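PDB 2BYC: blue-light receptor of the BLUF-family from Rhodobacter sphaeroides, which probably acts as a blue-light photoreceptor, sensing light through a bound flavin, which is flavin mononucleotide in this dark-state structure. Local coordinates for residues A[53-58]-A[88-93]. Sequence-based numbering, arbitrary orientation.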
ATOM      1  N   THR A  53      -0.824   1.442  -0.920  1.00 12.37           N
ATOM      2  CA  THR A  53      -1.945   2.337  -0.674  1.00 12.84           C
ATOM      3  C   THR A  53      -1.910   2.708   0.783  1.00 12.15           C
ATOM      4  O   THR A  53      -1.889   1.796   1.617  1.00 12.57           O
ATOM      5  CB  THR A  53      -3.224   1.599  -0.879  1.00 13.85           C
ATOM      6  OG1 THR A  53      -3.362   1.315  -2.279  1.00 17.73           O
ATOM      7  CG2 THR A  53      -4.419   2.471  -0.417  1.00 15.52           C
ATOM      8  N   ILE A  54      -1.875   3.999   1.097  1.00 10.84           N
ATOM      9  CA  ILE A  54      -1.936   4.421   2.519  1.00 12.64           C
ATOM     10  C   ILE A  54      -3.039   5.380   2.614  1.00 11.12           C
ATOM     11  O   ILE A  54      -3.284   6.145   1.657  1.00  9.45           O
ATOM     12  CB  ILE A  54      -0.649   5.193   2.944  1.00 14.64           C
ATOM     13  CG1 ILE A  54      -0.393   6.323   1.944  1.00 14.54           C
ATOM     14  CG2 ILE A  54       0.545   4.229   3.111  1.00 11.31           C
ATOM     15  CD1 ILE A  54       0.824   7.132   2.181  1.00 13.07           C
ATOM     16  N   GLU A  55      -3.767   5.331   3.717  1.00 11.52           N
ATOM     17  CA  GLU A  55      -4.955   6.206   3.811  1.00 12.88           C
ATOM     18  C   GLU A  55      -4.943   6.748   5.222  1.00 11.95           C
ATOM     19  O   GLU A  55      -4.492   6.112   6.133  1.00 11.04           O
ATOM     20  CB  GLU A  55      -6.226   5.474   3.547  1.00 15.98           C
ATOM     21  CG  GLU A  55      -6.356   4.234   4.340  1.00 20.74           C
ATOM     22  CD  GLU A  55      -7.468   3.354   3.833  1.00 26.01           C
ATOM     23  OE1 GLU A  55      -7.963   3.613   2.737  1.00 26.11           O
ATOM     24  OE2 GLU A  55      -7.844   2.410   4.546  1.00 23.44           O
ATOM     25  N   GLY A  56      -5.344   7.974   5.365  1.00 13.24           N
ATOM     26  CA  GLY A  56      -5.298   8.633   6.657  1.00 13.20           C
ATOM     27  C   GLY A  56      -5.426  10.125   6.449  1.00 13.05           C
ATOM     28  O   GLY A  56      -5.731  10.539   5.388  1.00 15.32           O
ATOM     29  N   PRO A  57      -5.210  10.936   7.489  1.00 14.07           N
ATOM     30  CA  PRO A  57      -5.216  12.422   7.379  1.00 13.23           C
ATOM     31  C   PRO A  57      -4.296  12.950   6.218  1.00 13.05           C
ATOM     32  O   PRO A  57      -3.100  12.559   6.103  1.00 10.28           O
ATOM     33  CB  PRO A  57      -4.675  12.901   8.733  1.00 13.34           C
ATOM     34  CG  PRO A  57      -4.759  11.660   9.725  1.00 14.40           C
ATOM     35  CD  PRO A  57      -5.047  10.398   8.872  1.00 14.52           C
ATOM     36  N   ARG A  58      -4.772  13.923   5.444  1.00 14.87           N
ATOM     37  CA  ARG A  58      -3.969  14.400   4.281  1.00 16.06           C
ATOM     38  C   ARG A  58      -2.513  14.692   4.699  1.00 17.62           C
ATOM     39  O   ARG A  58      -1.534  14.321   3.979  1.00 14.59           O
ATOM     40  CB  ARG A  58      -4.588  15.654   3.634  1.00 16.76           C
ATOM     41  CG  ARG A  58      -3.689  16.237   2.534  1.00 16.60           C
ATOM     42  CD  ARG A  58      -4.501  16.465   1.186  1.00 26.35           C
ATOM     43  NE  ARG A  58      -5.688  17.072   1.620  1.00 22.17           N
ATOM     44  CZ  ARG A  58      -6.908  16.990   1.147  1.00 21.42           C
ATOM     45  NH1 ARG A  58      -7.255  16.362   0.034  1.00 21.45           N
ATOM     46  NH2 ARG A  58      -7.805  17.603   1.884  1.00 21.24           N
ATOM     47  N   ARG A  88     -12.141   4.990   5.368  1.00 26.04           N
ATOM     48  CA  ARG A  88     -11.083   4.004   5.045  1.00 24.95           C
ATOM     49  C   ARG A  88     -11.545   2.744   4.299  1.00 25.28           C
ATOM     50  O   ARG A  88     -12.604   2.159   4.565  1.00 24.61           O
ATOM     51  CB  ARG A  88     -10.332   3.601   6.323  1.00 25.51           C
ATOM     52  CG  ARG A  88      -9.651   4.743   7.020  1.00 19.71           C
ATOM     53  CD  ARG A  88      -8.916   4.264   8.227  1.00 16.17           C
ATOM     54  NE  ARG A  88      -8.495   5.428   8.980  1.00 19.67           N
ATOM     55  CZ  ARG A  88      -7.282   5.948   8.949  1.00 20.92           C
ATOM     56  NH1 ARG A  88      -6.343   5.405   8.195  1.00 18.98           N
ATOM     57  NH2 ARG A  88      -7.008   6.988   9.682  1.00 18.74           N
ATOM     58  N   ARG A  89     -10.711   2.303   3.368  1.00 25.42           N
ATOM     59  CA  ARG A  89     -10.905   1.024   2.673  1.00 25.37           C
ATOM     60  C   ARG A  89     -10.300  -0.143   3.489  1.00 24.01           C
ATOM     61  O   ARG A  89     -10.825  -1.236   3.446  1.00 25.37           O
ATOM     62  CB  ARG A  89     -10.284   1.123   1.272  1.00 24.90           C
ATOM     63  CG  ARG A  89     -10.522   2.504   0.585  1.00 25.68           C
ATOM     64  CD  ARG A  89      -9.415   2.918  -0.524  1.00 29.43           C
ATOM     65  NE  ARG A  89      -9.930   3.988  -1.454  1.00 28.19           N
ATOM     66  CZ  ARG A  89     -10.868   3.746  -2.353  1.00 28.46           C
ATOM     67  NH1 ARG A  89     -11.358   2.500  -2.451  1.00 25.71           N
ATOM     68  NH2 ARG A  89     -11.344   4.724  -3.135  1.00 30.65           N
ATOM     69  N   PHE A  90      -9.192   0.088   4.204  1.00 22.52           N
ATOM     70  CA  PHE A  90      -8.522  -0.936   5.006  1.00 21.74           C
ATOM     71  C   PHE A  90      -8.367  -0.481   6.448  1.00 21.56           C
ATOM     72  O   PHE A  90      -7.259  -0.409   6.970  1.00 21.05           O
ATOM     73  CB  PHE A  90      -7.107  -1.270   4.420  1.00 20.95           C
ATOM     74  CG  PHE A  90      -7.131  -1.397   2.957  1.00 21.40           C
ATOM     75  CD1 PHE A  90      -6.856  -0.280   2.147  1.00 20.84           C
ATOM     76  CD2 PHE A  90      -7.622  -2.588   2.356  1.00 20.89           C
ATOM     77  CE1 PHE A  90      -6.934  -0.342   0.753  1.00 21.42           C
ATOM     78  CE2 PHE A  90      -7.741  -2.673   0.951  1.00 18.55           C
ATOM     79  CZ  PHE A  90      -7.381  -1.540   0.153  1.00 20.20           C
ATOM     80  N   PRO A  91      -9.492  -0.205   7.115  1.00 22.31           N
ATOM     81  CA  PRO A  91      -9.396   0.358   8.437  1.00 23.00           C
ATOM     82  C   PRO A  91      -8.710  -0.563   9.446  1.00 24.57           C
ATOM     83  O   PRO A  91      -8.120  -0.087  10.456  1.00 24.30           O
ATOM     84  CB  PRO A  91     -10.884   0.635   8.803  1.00 23.82           C
ATOM     85  CG  PRO A  91     -11.662  -0.282   7.952  1.00 23.12           C
ATOM     86  CD  PRO A  91     -10.891  -0.324   6.673  1.00 23.01           C
ATOM     87  N   ASP A  92      -8.709  -1.856   9.186  1.00 24.34           N
ATOM     88  CA  ASP A  92      -8.258  -2.734  10.221  1.00 26.55           C
ATOM     89  C   ASP A  92      -6.749  -2.905  10.204  1.00 26.08           C
ATOM     90  O   ASP A  92      -6.204  -3.548  11.095  1.00 26.67           O
ATOM     91  CB  ASP A  92      -8.983  -4.094  10.145  1.00 27.13           C
ATOM     92  CG  ASP A  92     -10.494  -3.952  10.235  1.00 31.58           C
ATOM     93  OD1 ASP A  92     -10.961  -3.000  10.906  1.00 36.42           O
ATOM     94  OD2 ASP A  92     -11.220  -4.774   9.609  1.00 34.18           O
ATOM     95  N   TRP A  93      -6.076  -2.355   9.200  1.00 25.65           N
ATOM     96  CA  TRP A  93      -4.645  -2.657   8.956  1.00 25.80           C
ATOM     97  C   TRP A  93      -3.832  -1.411   8.826  1.00 25.26           C
ATOM     98  O   TRP A  93      -4.012  -0.611   7.907  1.00 24.54           O
ATOM     99  CB  TRP A  93      -4.424  -3.498   7.709  1.00 28.26           C
ATOM    100  CG  TRP A  93      -5.305  -4.678   7.608  1.00 31.05           C
ATOM    101  CD1 TRP A  93      -6.573  -4.721   7.096  1.00 32.38           C
ATOM    102  CD2 TRP A  93      -4.998  -5.999   8.054  1.00 33.47           C
ATOM    103  NE1 TRP A  93      -7.065  -5.997   7.201  1.00 35.75           N
ATOM    104  CE2 TRP A  93      -6.108  -6.801   7.767  1.00 31.90           C
ATOM    105  CE3 TRP A  93      -3.876  -6.584   8.650  1.00 37.36           C
ATOM    106  CZ2 TRP A  93      -6.128  -8.160   8.011  1.00 31.52           C
ATOM    107  CZ3 TRP A  93      -3.907  -7.972   8.928  1.00 34.58           C
ATOM    108  CH2 TRP A  93      -5.032  -8.724   8.607  1.00 33.74           C
TER
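E55, on strand 49-55 just before the chain turns a corner at G56, faces R88 across 6.6 Å between CA atoms, the R88–W93 chain being an irregular loop that closes in a type I beta turn from F90 to W93. The carboxylate of E55 carries the contact. Its CG lies between the backbone N and the carbonyl carbon (chi1 50°), and the chain then extends straight to the loop, where the two oxygens take consecutive amides. OE2 accepts the N-H of F90 at 2.7 Å through its syn lone pair, while OE1 receives the N-H of R89 at 3.1 Å, also from the syn side but 25° out of the carboxylate plane. T40 OG1 adds a further hydrogen bond to OE2. R88 crosses the E55 side chain at a slant: its CB comes within 3.3 Å of E55 OE2, and its extended chain carries NH1 back to E55 O in a weak, bent bond (2.9 Å, 117°). The guanidinium, nearly perpendicular to the carboxylate, is also bonded to T40 OG1 and G38 O. R89 covers OE1 with its aliphatic carbons and sends NH2 to E83 in a salt bridge. Two residues earlier in the strand, T53 CG2 meets F90 CE1 at 4.0 Å, and R89 CB lies over one face of the F90 ring, toward its rim. With an alanine here in place of E55, the R89 and F90 amides would probably lose their acceptors and the loop would be freer to shift. Thus a buried carboxylate, satisfied largely by backbone N-H groups, pins the loop before strand 96-98 to the central sheet of the BLUF domain, with the nearby arginines likely to favour its negative charge.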